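Local coordinates for hypothetical protein, IPT/TIG domain protein (Bacteroides ovatus, PDB 4HW6), which is of unknown function but, with an IPT/TIG domain joined to a six-bladed beta-propeller, probably binds carbohydrate as an auxiliary nutrient-binding protein, at residues A185-V196 and K231-I242; V279-A287 and R299-L309. One frame throughout, in Å; residues are numbered along the deposited sequence. Where two conformers were deposited one is given.

In the fold
Both contacts belong to the beta-propeller and lie in series along the chain, their centres about 14 Å apart. Interaction 1 joins two successive blades, the sheet that starts with strand 184-189 and the one that starts with strand 234-235. Interaction 2 is internal to the next blade, where strands 276-280, 286-291 and 296-301 run side by side. The two contacts touch through the turn at 236-240: H236 NE2 probably donates to G284 O at 2.8 Å, and Q238 OE1 probably accepts from R304 NH1 at 2.9 Å. Three consecutive blades are thereby linked. A 1,2-ethanediol molecule, probably from the crystallisation liquor, sits at interaction 2.

Interaction 1 (A185-V196 and K231-I242); sequences ADVNFTLNGDMV and KTCAVHPQNGKI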
loop_
_atom_site.group_PDB
_atom_site.type_symbol
_atom_site.label_atom_id
_atom_site.label_comp_id
_atom_site.label_asym_id
_atom_site.label_seq_id
_atom_site.Cartn_x
_atom_site.Cartn_y
_atom_site.Cartn_z
ATOM N N ALA A 185 15.449 6.373 -11.437
ATOM C CA ALA A 185 14.541 5.366 -12.015
ATOM C C ALA A 185 13.953 4.372 -11.022
ATOM O O ALA A 185 12.921 3.769 -11.298
ATOM C CB ALA A 185 15.264 4.608 -13.129
ATOM N N ASP A 186 14.635 4.136 -9.905
ATOM C CA ASP A 186 14.167 3.187 -8.902
ATOM C C ASP A 186 14.893 3.450 -7.573
ATOM O O ASP A 186 15.935 4.107 -7.536
ATOM C CB ASP A 186 14.373 1.735 -9.383
ATOM C CG ASP A 186 13.495 0.700 -8.614
ATOM O OD1 ASP A 186 12.570 1.111 -7.843
ATOM O OD2 ASP A 186 13.695 -0.536 -8.825
ATOM N N VAL A 187 14.319 2.927 -6.499
ATOM C CA VAL A 187 14.878 3.080 -5.146
ATOM C C VAL A 187 14.644 1.777 -4.408
ATOM O O VAL A 187 13.606 1.130 -4.587
ATOM C CB VAL A 187 14.277 4.294 -4.379
ATOM C CG1 VAL A 187 12.742 4.218 -4.306
ATOM C CG2 VAL A 187 14.900 4.414 -2.997
ATOM N N ASN A 188 15.623 1.366 -3.625
ATOM C CA ASN A 188 15.492 0.202 -2.764
ATOM C C ASN A 188 16.453 0.384 -1.597
ATOM O O ASN A 188 17.075 1.435 -1.474
ATOM C CB ASN A 188 15.787 -1.091 -3.550
ATOM C CG ASN A 188 15.030 -2.285 -3.020
ATOM O OD1 ASN A 188 14.831 -2.444 -1.794
ATOM N ND2 ASN A 188 14.591 -3.145 -3.935
ATOM N N PHE A 189 16.546 -0.614 -0.725
ATOM C CA PHE A 189 17.471 -0.594 0.391
ATOM C C PHE A 189 18.267 -1.889 0.450
ATOM O O PHE A 189 17.731 -2.990 0.202
ATOM C CB PHE A 189 16.711 -0.379 1.703
ATOM C CG PHE A 189 16.094 0.989 1.816
ATOM C CD1 PHE A 189 14.897 1.279 1.216
ATOM C CD2 PHE A 189 16.721 1.983 2.527
ATOM C CE1 PHE A 189 14.366 2.555 1.284
ATOM C CE2 PHE A 189 16.190 3.245 2.609
ATOM C CZ PHE A 189 15.004 3.535 1.991
ATOM N N THR A 190 19.527 -1.760 0.808
ATOM C CA THR A 190 20.395 -2.922 0.956
ATOM C C THR A 190 20.059 -3.647 2.271
ATOM O O THR A 190 19.286 -3.147 3.089
ATOM C CB THR A 190 21.877 -2.527 0.950
ATOM O OG1 THR A 190 22.194 -1.783 2.139
ATOM C CG2 THR A 190 22.245 -1.690 -0.291
ATOM N N LEU A 191 20.654 -4.820 2.475
ATOM C CA LEU A 191 20.458 -5.563 3.725
ATOM C C LEU A 191 20.998 -4.779 4.926
ATOM O O LEU A 191 20.505 -4.966 6.037
ATOM C CB LEU A 191 21.090 -6.947 3.649
ATOM C CG LEU A 191 20.495 -7.894 2.594
ATOM C CD1 LEU A 191 21.096 -9.286 2.750
ATOM C CD2 LEU A 191 18.966 -7.918 2.639
ATOM N N ASN A 192 21.974 -3.898 4.706
ATOM C CA ASN A 192 22.483 -3.069 5.800
ATOM C C ASN A 192 21.621 -1.816 6.030
ATOM O O ASN A 192 21.844 -1.071 6.970
ATOM C CB ASN A 192 23.956 -2.730 5.563
ATOM C CG ASN A 192 24.866 -3.936 5.764
ATOM O OD1 ASN A 192 24.535 -4.859 6.513
ATOM N ND2 ASN A 192 26.012 -3.938 5.094
ATOM N N GLY A 193 20.620 -1.608 5.181
ATOM C CA GLY A 193 19.687 -0.508 5.329
ATOM C C GLY A 193 20.126 0.745 4.592
ATOM O O GLY A 193 19.518 1.797 4.771
ATOM N N ASP A 194 21.176 0.650 3.769
ATOM C CA ASP A 194 21.582 1.797 2.943
ATOM C C ASP A 194 20.600 1.951 1.773
ATOM O O ASP A 194 20.007 0.974 1.307
ATOM C CB ASP A 194 23.013 1.638 2.446
ATOM C CG ASP A 194 24.033 1.631 3.580
ATOM O OD1 ASP A 194 23.955 2.483 4.501
ATOM O OD2 ASP A 194 24.922 0.751 3.548
HETATM N N MSE A 195 20.400 3.181 1.319
HETATM C CA MSE A 195 19.431 3.442 0.248
HETATM C C MSE A 195 20.099 3.351 -1.122
HETATM O O MSE A 195 21.082 4.014 -1.345
HETATM C CB MSE A 195 18.851 4.840 0.428
HETATM C CG MSE A 195 17.743 5.191 -0.536
HETATM SE SE MSE A 195 17.343 7.113 -0.381
HETATM C CE MSE A 195 16.406 7.051 1.315
ATOM N N VAL A 196 19.547 2.542 -2.020
ATOM C CA VAL A 196 20.029 2.396 -3.392
ATOM C C VAL A 196 19.147 3.223 -4.308
ATOM O O VAL A 196 17.924 3.206 -4.171
ATOM C CB VAL A 196 19.940 0.909 -3.847
ATOM C CG1 VAL A 196 20.580 0.700 -5.215
ATOM C CG2 VAL A 196 20.584 0.003 -2.814
ATOM N N LYS A 231 17.391 0.604 -15.193
ATOM C CA LYS A 231 15.952 0.801 -14.982
ATOM C C LYS A 231 15.368 0.412 -13.620
ATOM O O LYS A 231 14.305 0.900 -13.240
ATOM C CB LYS A 231 15.175 0.006 -16.037
ATOM C CG LYS A 231 15.457 0.400 -17.474
ATOM C CD LYS A 231 15.142 1.861 -17.735
ATOM C CE LYS A 231 15.187 2.208 -19.215
ATOM N NZ LYS A 231 14.607 3.564 -19.420
ATOM N N THR A 232 16.038 -0.472 -12.908
ATOM C CA THR A 232 15.457 -1.108 -11.720
ATOM C C THR A 232 16.565 -1.617 -10.814
ATOM O O THR A 232 17.689 -1.833 -11.267
ATOM C CB THR A 232 14.454 -2.239 -12.105
ATOM O OG1 THR A 232 13.741 -2.711 -10.946
ATOM C CG2 THR A 232 15.132 -3.411 -12.793
ATOM N N CYS A 233 16.264 -1.738 -9.523
ATOM C CA CYS A 233 17.224 -2.239 -8.516
ATOM C C CYS A 233 16.490 -3.115 -7.491
ATOM O O CYS A 233 15.863 -2.619 -6.559
ATOM C CB CYS A 233 17.970 -1.106 -7.799
ATOM S SG CYS A 233 16.977 0.220 -7.067
ATOM N N ALA A 234 16.585 -4.419 -7.670
ATOM C CA ALA A 234 15.879 -5.366 -6.823
ATOM C C ALA A 234 16.889 -6.071 -5.928
ATOM O O ALA A 234 17.745 -6.819 -6.404
ATOM C CB ALA A 234 15.126 -6.368 -7.674
ATOM N N VAL A 235 16.769 -5.835 -4.628
ATOM C CA VAL A 235 17.709 -6.356 -3.650
ATOM C C VAL A 235 17.225 -7.704 -3.145
ATOM O O VAL A 235 16.171 -7.789 -2.522
ATOM C CB VAL A 235 17.886 -5.415 -2.453
ATOM C CG1 VAL A 235 18.843 -6.023 -1.427
ATOM C CG2 VAL A 235 18.414 -4.066 -2.914
ATOM N N HIS A 236 18.016 -8.746 -3.364
ATOM C CA HIS A 236 17.629 -10.094 -2.929
ATOM C C HIS A 236 17.660 -10.185 -1.409
ATOM O O HIS A 236 18.664 -9.818 -0.783
ATOM C CB HIS A 236 18.550 -11.156 -3.486
ATOM C CG HIS A 236 18.047 -12.555 -3.261
ATOM N ND1 HIS A 236 18.317 -13.273 -2.118
ATOM C CD2 HIS A 236 17.283 -13.355 -4.039
ATOM C CE1 HIS A 236 17.741 -14.456 -2.207
ATOM N NE2 HIS A 236 17.075 -14.519 -3.346
ATOM N N PRO A 237 16.577 -10.722 -0.799
ATOM C CA PRO A 237 16.445 -10.666 0.663
ATOM C C PRO A 237 17.372 -11.540 1.503
ATOM O O PRO A 237 17.455 -11.312 2.718
ATOM C CB PRO A 237 14.990 -11.106 0.905
ATOM C CG PRO A 237 14.605 -11.870 -0.309
ATOM C CD PRO A 237 15.349 -11.235 -1.445
ATOM N N GLN A 238 18.037 -12.535 0.911
ATOM C CA GLN A 238 19.058 -13.297 1.620
ATOM C C GLN A 238 20.480 -13.082 1.126
ATOM O O GLN A 238 21.391 -13.100 1.934
ATOM C CB GLN A 238 18.764 -14.808 1.611
ATOM C CG GLN A 238 17.535 -15.184 2.423
ATOM C CD GLN A 238 16.270 -15.080 1.608
ATOM O OE1 GLN A 238 16.253 -15.499 0.450
ATOM N NE2 GLN A 238 15.220 -14.497 2.183
ATOM N N ASN A 239 20.681 -12.912 -0.184
ATOM C CA ASN A 239 22.054 -12.773 -0.725
ATOM C C ASN A 239 22.482 -11.307 -0.843
ATOM O O ASN A 239 23.673 -11.012 -0.944
ATOM C CB ASN A 239 22.288 -13.594 -2.016
ATOM C CG ASN A 239 21.692 -12.980 -3.279
ATOM O OD1 ASN A 239 21.544 -11.752 -3.441
ATOM N ND2 ASN A 239 21.341 -13.862 -4.214
ATOM N N GLY A 240 21.500 -10.404 -0.780
ATOM C CA GLY A 240 21.755 -8.962 -0.712
ATOM C C GLY A 240 22.197 -8.301 -2.001
ATOM O O GLY A 240 22.424 -7.086 -2.034
ATOM N N LYS A 241 22.299 -9.069 -3.077
ATOM C CA LYS A 241 22.746 -8.517 -4.342
ATOM C C LYS A 241 21.693 -7.624 -4.930
ATOM O O LYS A 241 20.493 -7.834 -4.728
ATOM C CB LYS A 241 23.116 -9.641 -5.336
ATOM C CG LYS A 241 24.375 -10.375 -4.911
ATOM C CD LYS A 241 24.574 -11.753 -5.542
ATOM C CE LYS A 241 24.317 -11.805 -7.019
ATOM N NZ LYS A 241 24.863 -13.082 -7.616
ATOM N N ILE A 242 22.162 -6.622 -5.673
ATOM C CA ILE A 242 21.298 -5.709 -6.394
ATOM C C ILE A 242 21.148 -6.166 -7.828
ATOM O O ILE A 242 22.104 -6.177 -8.595
ATOM C CB ILE A 242 21.823 -4.252 -6.365
ATOM C CG1 ILE A 242 21.975 -3.765 -4.926
ATOM C CG2 ILE A 242 20.887 -3.329 -7.131
ATOM C CD1 ILE A 242 22.840 -2.508 -4.813
HETATM O O HOH W 1 12.306 2.705 -14.270
HETATM O O HOH W 2 13.135 -1.640 -6.376
HETATM O O HOH W 3 22.400 -5.780 0.410
#
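D186 and N188, on the first strand of one propeller blade, reach across to T232 and C233 at the start of the next, a polar junction between neighbouring blades. Two protein donors grip D186 OD2: T232 OG1 at 3.0 Å and C233 N at 2.9 Å. They arrive from opposite faces of the carboxylate plane, both on the anti side of the oxygen, with D186 and T232 lying alongside each other. T232 OG1 is itself met by the backbone N of I278, so this hydroxyl ties in a third blade.

Two residues on, N188 ND2 donates to C233 O at 3.0 Å, close to its own amide plane and in the plane of the carbonyl. With CG swung away from the backbone N (chi1 -150°), the amide turns its nitrogen to the neighbouring blade while OD1 takes F189 N at 2.7 Å, and this second bond fixes its rotation. A leucine in its place would probably leave C233 O without this donor and F189 N without its side-chain acceptor.

Side-chain packing surrounds these bonds. C233 SG sits against D186 CB and N188 CB and makes an apolar contact with V196 CG1, while V196 CG2 and I242 CD1 meet tip to tip at 3.9 Å. V235 turns CG2 to F189 O and the amide carbon of N188. At the turn end, L191 lays CD1 on G240 CA at 3.5 Å, where the glycine has no side chain to obstruct it. One water completes the seam there, accepting from L191 N at 2.9 Å and donating to G240 O at 2.8 Å.

Interaction 2 (V279-A287 and R299-L309); sequences VWHPTGDWA and RVDYNRETGKL. With EDO (1,2-ethanediol), chain F.
The guanidinium of R299, in one of its two modelled conformers, lies flat over the indole of W286. CB stands 4.0 Å from A287 O, the carbonyl that accepts from V300 N. CG passes the CE3 corner of the indole. CD then covers the six-membered ring in a CH-pi contact, 3.9 Å from its centroid. NE lies above CG of W286 while its N-H points along the guanidinium plane to D301 OD1, a salt bridge of 2.8 Å that leaves the flat face for the ring. CZ comes over the five-membered ring at 3.3 Å from its centroid, a cation-pi contact with the planes only 4° apart. At the tip, NH2 lies above W286 CD1 and NH1 above the NE1-CE2 bond.

The indole owes this position to chi1 of 54°, which places CG between the backbone N and the carbonyl carbon; H281 CB covers the opposite face. At the ring edge W286 NE1 donates to O1 of the ethanediol at 2.8 Å, and the ligand's O2 in turn donates to D285 OD2. The other carboxylate oxygen, D285 OD1, receives R304 NH2 at 2.8 Å in a second salt bridge, the two planar groups 68° apart. NH2 also bonds weakly to T283 O, and R304 NH1 goes on to Q238 of the preceding blade.

A287 N to V300 O pairs the strands, and Y302 N to D285 O adds a backbone bond next to the W286-D301 pair, each 2.9 Å long. Antiparallel neighbours joined by a hairpin, 286-291 with 296-301, are the middle strands of a four-stranded beta-propeller blade.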
loop_
_atom_site.group_PDB
_atom_site.type_symbol
_atom_site.label_atom_id
_atom_site.label_comp_id
_atom_site.label_asym_id
_atom_site.label_seq_id
_atom_site.Cartn_x
_atom_site.Cartn_y
_atom_site.Cartn_z
ATOM N N VAL A 279 10.854 -7.369 -8.749
ATOM C CA VAL A 279 10.479 -7.417 -7.343
ATOM C C VAL A 279 10.662 -8.845 -6.814
ATOM O O VAL A 279 10.022 -9.786 -7.309
ATOM C CB VAL A 279 8.999 -6.988 -7.090
ATOM C CG1 VAL A 279 8.769 -6.849 -5.598
ATOM C CG2 VAL A 279 8.618 -5.698 -7.836
ATOM N N TRP A 280 11.520 -9.002 -5.809
ATOM C CA TRP A 280 11.734 -10.291 -5.161
ATOM C C TRP A 280 10.513 -10.693 -4.323
ATOM O O TRP A 280 9.953 -9.888 -3.567
ATOM C CB TRP A 280 13.009 -10.292 -4.295
ATOM C CG TRP A 280 14.241 -10.368 -5.113
ATOM C CD1 TRP A 280 15.066 -9.334 -5.451
ATOM C CD2 TRP A 280 14.703 -11.506 -5.818
ATOM N NE1 TRP A 280 16.081 -9.784 -6.269
ATOM C CE2 TRP A 280 15.856 -11.112 -6.541
ATOM C CE3 TRP A 280 14.264 -12.833 -5.907
ATOM C CZ2 TRP A 280 16.574 -12.006 -7.330
ATOM C CZ3 TRP A 280 14.962 -13.704 -6.719
ATOM C CH2 TRP A 280 16.112 -13.286 -7.410
ATOM N N HIS A 281 10.111 -11.957 -4.438
ATOM C CA HIS A 281 9.183 -12.517 -3.480
ATOM C C HIS A 281 9.825 -12.443 -2.103
ATOM O O HIS A 281 11.034 -12.569 -1.990
ATOM C CB HIS A 281 8.860 -13.970 -3.808
ATOM C CG HIS A 281 7.715 -14.534 -3.023
ATOM N ND1 HIS A 281 7.880 -15.233 -1.842
ATOM C CD2 HIS A 281 6.382 -14.510 -3.264
ATOM C CE1 HIS A 281 6.692 -15.612 -1.398
ATOM N NE2 HIS A 281 5.767 -15.176 -2.240
ATOM N N PRO A 282 9.012 -12.237 -1.042
ATOM C CA PRO A 282 9.632 -12.087 0.267
ATOM C C PRO A 282 10.490 -13.276 0.700
ATOM O O PRO A 282 11.451 -13.099 1.441
ATOM C CB PRO A 282 8.430 -11.888 1.193
ATOM C CG PRO A 282 7.442 -11.182 0.329
ATOM C CD PRO A 282 7.604 -11.811 -1.035
ATOM N N THR A 283 10.172 -14.479 0.238
ATOM C CA THR A 283 11.008 -15.655 0.535
ATOM C C THR A 283 12.390 -15.629 -0.130
ATOM O O THR A 283 13.312 -16.328 0.308
ATOM C CB THR A 283 10.340 -16.961 0.057
ATOM O OG1 THR A 283 10.155 -16.912 -1.361
ATOM C CG2 THR A 283 9.001 -17.178 0.745
ATOM N N GLY A 284 12.519 -14.881 -1.216
ATOM C CA GLY A 284 13.728 -14.894 -2.049
ATOM C C GLY A 284 13.815 -16.062 -3.015
ATOM O O GLY A 284 14.832 -16.225 -3.686
ATOM N N ASP A 285 12.757 -16.880 -3.105
ATOM C CA ASP A 285 12.786 -18.051 -3.958
ATOM C C ASP A 285 12.718 -17.698 -5.446
ATOM O O ASP A 285 13.133 -18.492 -6.298
ATOM C CB ASP A 285 11.638 -19.015 -3.612
ATOM C CG ASP A 285 11.798 -19.675 -2.255
ATOM O OD1 ASP A 285 12.881 -19.582 -1.661
ATOM O OD2 ASP A 285 10.828 -20.302 -1.779
ATOM N N TRP A 286 12.157 -16.531 -5.738
ATOM C CA TRP A 286 11.934 -16.081 -7.091
ATOM C C TRP A 286 11.546 -14.613 -7.090
ATOM O O TRP A 286 11.263 -14.056 -6.041
ATOM C CB TRP A 286 10.861 -16.919 -7.777
ATOM C CG TRP A 286 9.546 -17.039 -7.061
ATOM C CD1 TRP A 286 9.170 -18.043 -6.235
ATOM C CD2 TRP A 286 8.419 -16.142 -7.150
ATOM N NE1 TRP A 286 7.880 -17.836 -5.778
ATOM C CE2 TRP A 286 7.391 -16.689 -6.340
ATOM C CE3 TRP A 286 8.164 -14.974 -7.863
ATOM C CZ2 TRP A 286 6.136 -16.092 -6.204
ATOM C CZ3 TRP A 286 6.875 -14.359 -7.721
ATOM C CH2 TRP A 286 5.899 -14.936 -6.885
ATOM N N ALA A 287 11.595 -13.999 -8.265
ATOM C CA ALA A 287 11.180 -12.599 -8.455
ATOM C C ALA A 287 10.195 -12.512 -9.603
ATOM O O ALA A 287 10.251 -13.302 -10.518
ATOM C CB ALA A 287 12.387 -11.716 -8.762
ATOM N N ARG A 299 8.208 -14.482 -14.353
ATOM C CA ARG A 299 8.851 -14.922 -13.114
ATOM C C ARG A 299 10.244 -15.482 -13.412
ATOM O O ARG A 299 10.438 -16.224 -14.385
ATOM C CB ARG A 299 7.983 -15.979 -12.415
ATOM C CG ARG A 299 8.690 -16.762 -11.307
ATOM C CD ARG A 299 7.713 -17.426 -10.362
ATOM N NE ARG A 299 8.278 -18.584 -9.688
ATOM C CZ ARG A 299 7.605 -19.350 -8.830
ATOM N NH1 ARG A 299 6.348 -19.067 -8.546
ATOM N NH2 ARG A 299 8.178 -20.405 -8.265
ATOM N N VAL A 300 11.199 -15.165 -12.541
ATOM C CA VAL A 300 12.555 -15.721 -12.611
ATOM C C VAL A 300 12.862 -16.422 -11.281
ATOM O O VAL A 300 12.795 -15.823 -10.204
ATOM C CB VAL A 300 13.601 -14.660 -12.990
ATOM C CG1 VAL A 300 13.579 -13.467 -12.030
ATOM C CG2 VAL A 300 14.975 -15.321 -13.081
ATOM N N ASP A 301 13.120 -17.715 -11.346
ATOM C CA ASP A 301 13.404 -18.507 -10.166
ATOM C C ASP A 301 14.858 -18.364 -9.729
ATOM O O ASP A 301 15.752 -18.179 -10.561
ATOM C CB ASP A 301 13.103 -19.987 -10.434
ATOM C CG ASP A 301 11.600 -20.281 -10.575
ATOM O OD1 ASP A 301 10.794 -19.688 -9.854
ATOM O OD2 ASP A 301 11.231 -21.130 -11.400
ATOM N N TYR A 302 15.066 -18.458 -8.418
ATOM C CA TYR A 302 16.391 -18.406 -7.791
ATOM C C TYR A 302 16.736 -19.769 -7.228
ATOM O O TYR A 302 15.968 -20.334 -6.446
ATOM C CB TYR A 302 16.418 -17.320 -6.701
ATOM C CG TYR A 302 17.719 -17.211 -5.963
ATOM C CD1 TYR A 302 18.824 -16.613 -6.553
ATOM C CD2 TYR A 302 17.846 -17.683 -4.667
ATOM C CE1 TYR A 302 20.019 -16.513 -5.888
ATOM C CE2 TYR A 302 19.039 -17.580 -3.981
ATOM C CZ TYR A 302 20.128 -16.986 -4.595
ATOM O OH TYR A 302 21.307 -16.900 -3.895
ATOM N N ASN A 303 17.880 -20.316 -7.651
ATOM C CA ASN A 303 18.362 -21.587 -7.131
ATOM C C ASN A 303 19.287 -21.285 -5.974
ATOM O O ASN A 303 20.369 -20.730 -6.174
ATOM C CB ASN A 303 19.111 -22.370 -8.216
ATOM C CG ASN A 303 19.643 -23.718 -7.722
ATOM O OD1 ASN A 303 20.199 -23.840 -6.621
ATOM N ND2 ASN A 303 19.476 -24.741 -8.547
ATOM N N ARG A 304 18.879 -21.667 -4.773
ATOM C CA ARG A 304 19.656 -21.348 -3.573
ATOM C C ARG A 304 20.993 -22.011 -3.483
ATOM O O ARG A 304 21.927 -21.433 -2.936
ATOM C CB ARG A 304 18.917 -21.762 -2.326
ATOM C CG ARG A 304 17.848 -20.797 -2.020
ATOM C CD ARG A 304 17.351 -20.954 -0.616
ATOM N NE ARG A 304 16.186 -20.120 -0.641
ATOM C CZ ARG A 304 16.188 -18.810 -0.459
ATOM N NH1 ARG A 304 17.295 -18.156 -0.119
ATOM N NH2 ARG A 304 15.049 -18.165 -0.577
ATOM N N GLU A 305 21.075 -23.235 -3.979
ATOM C CA GLU A 305 22.321 -23.981 -3.910
ATOM C C GLU A 305 23.369 -23.375 -4.848
ATOM O O GLU A 305 24.494 -23.139 -4.439
ATOM C CB GLU A 305 22.084 -25.461 -4.232
ATOM C CG GLU A 305 21.150 -26.153 -3.250
ATOM C CD GLU A 305 21.238 -27.670 -3.321
ATOM O OE1 GLU A 305 21.651 -28.205 -4.376
ATOM O OE2 GLU A 305 20.895 -28.330 -2.316
ATOM N N THR A 306 22.991 -23.112 -6.099
ATOM C CA THR A 306 23.934 -22.587 -7.080
ATOM C C THR A 306 24.020 -21.076 -7.030
ATOM O O THR A 306 24.988 -20.482 -7.518
ATOM C CB THR A 306 23.580 -22.995 -8.525
ATOM O OG1 THR A 306 22.347 -22.391 -8.896
ATOM C CG2 THR A 306 23.500 -24.547 -8.683
ATOM N N GLY A 307 22.983 -20.431 -6.490
ATOM C CA GLY A 307 22.917 -18.980 -6.470
ATOM C C GLY A 307 22.563 -18.396 -7.838
ATOM O O GLY A 307 22.709 -17.204 -8.049
ATOM N N LYS A 308 22.129 -19.234 -8.765
ATOM C CA LYS A 308 21.855 -18.801 -10.128
ATOM C C LYS A 308 20.386 -18.637 -10.424
ATOM O O LYS A 308 19.530 -19.302 -9.825
ATOM C CB LYS A 308 22.481 -19.774 -11.132
ATOM C CG LYS A 308 24.013 -19.736 -11.070
ATOM C CD LYS A 308 24.647 -20.471 -12.233
ATOM C CE LYS A 308 26.166 -20.357 -12.166
ATOM N NZ LYS A 308 26.839 -21.261 -13.144
ATOM N N LEU A 309 20.111 -17.755 -11.388
ATOM C CA LEU A 309 18.765 -17.546 -11.910
ATOM C C LEU A 309 18.413 -18.515 -13.029
ATOM O O LEU A 309 19.238 -18.822 -13.885
ATOM C CB LEU A 309 18.608 -16.105 -12.417
ATOM C CG LEU A 309 18.889 -14.952 -11.450
ATOM C CD1 LEU A 309 18.580 -13.589 -12.078
ATOM C CD2 LEU A 309 18.045 -15.123 -10.190
HETATM C C1 EDO F . 6.056 -19.209 -3.101
HETATM O O1 EDO F . 6.303 -19.661 -4.439
HETATM C C2 EDO F . 7.371 -18.879 -2.405
HETATM O O2 EDO F . 8.292 -19.974 -2.527
HETATM O O HOH W 4 14.757 -21.151 -4.070
HETATM O O HOH W 5 14.337 -22.163 -1.066
#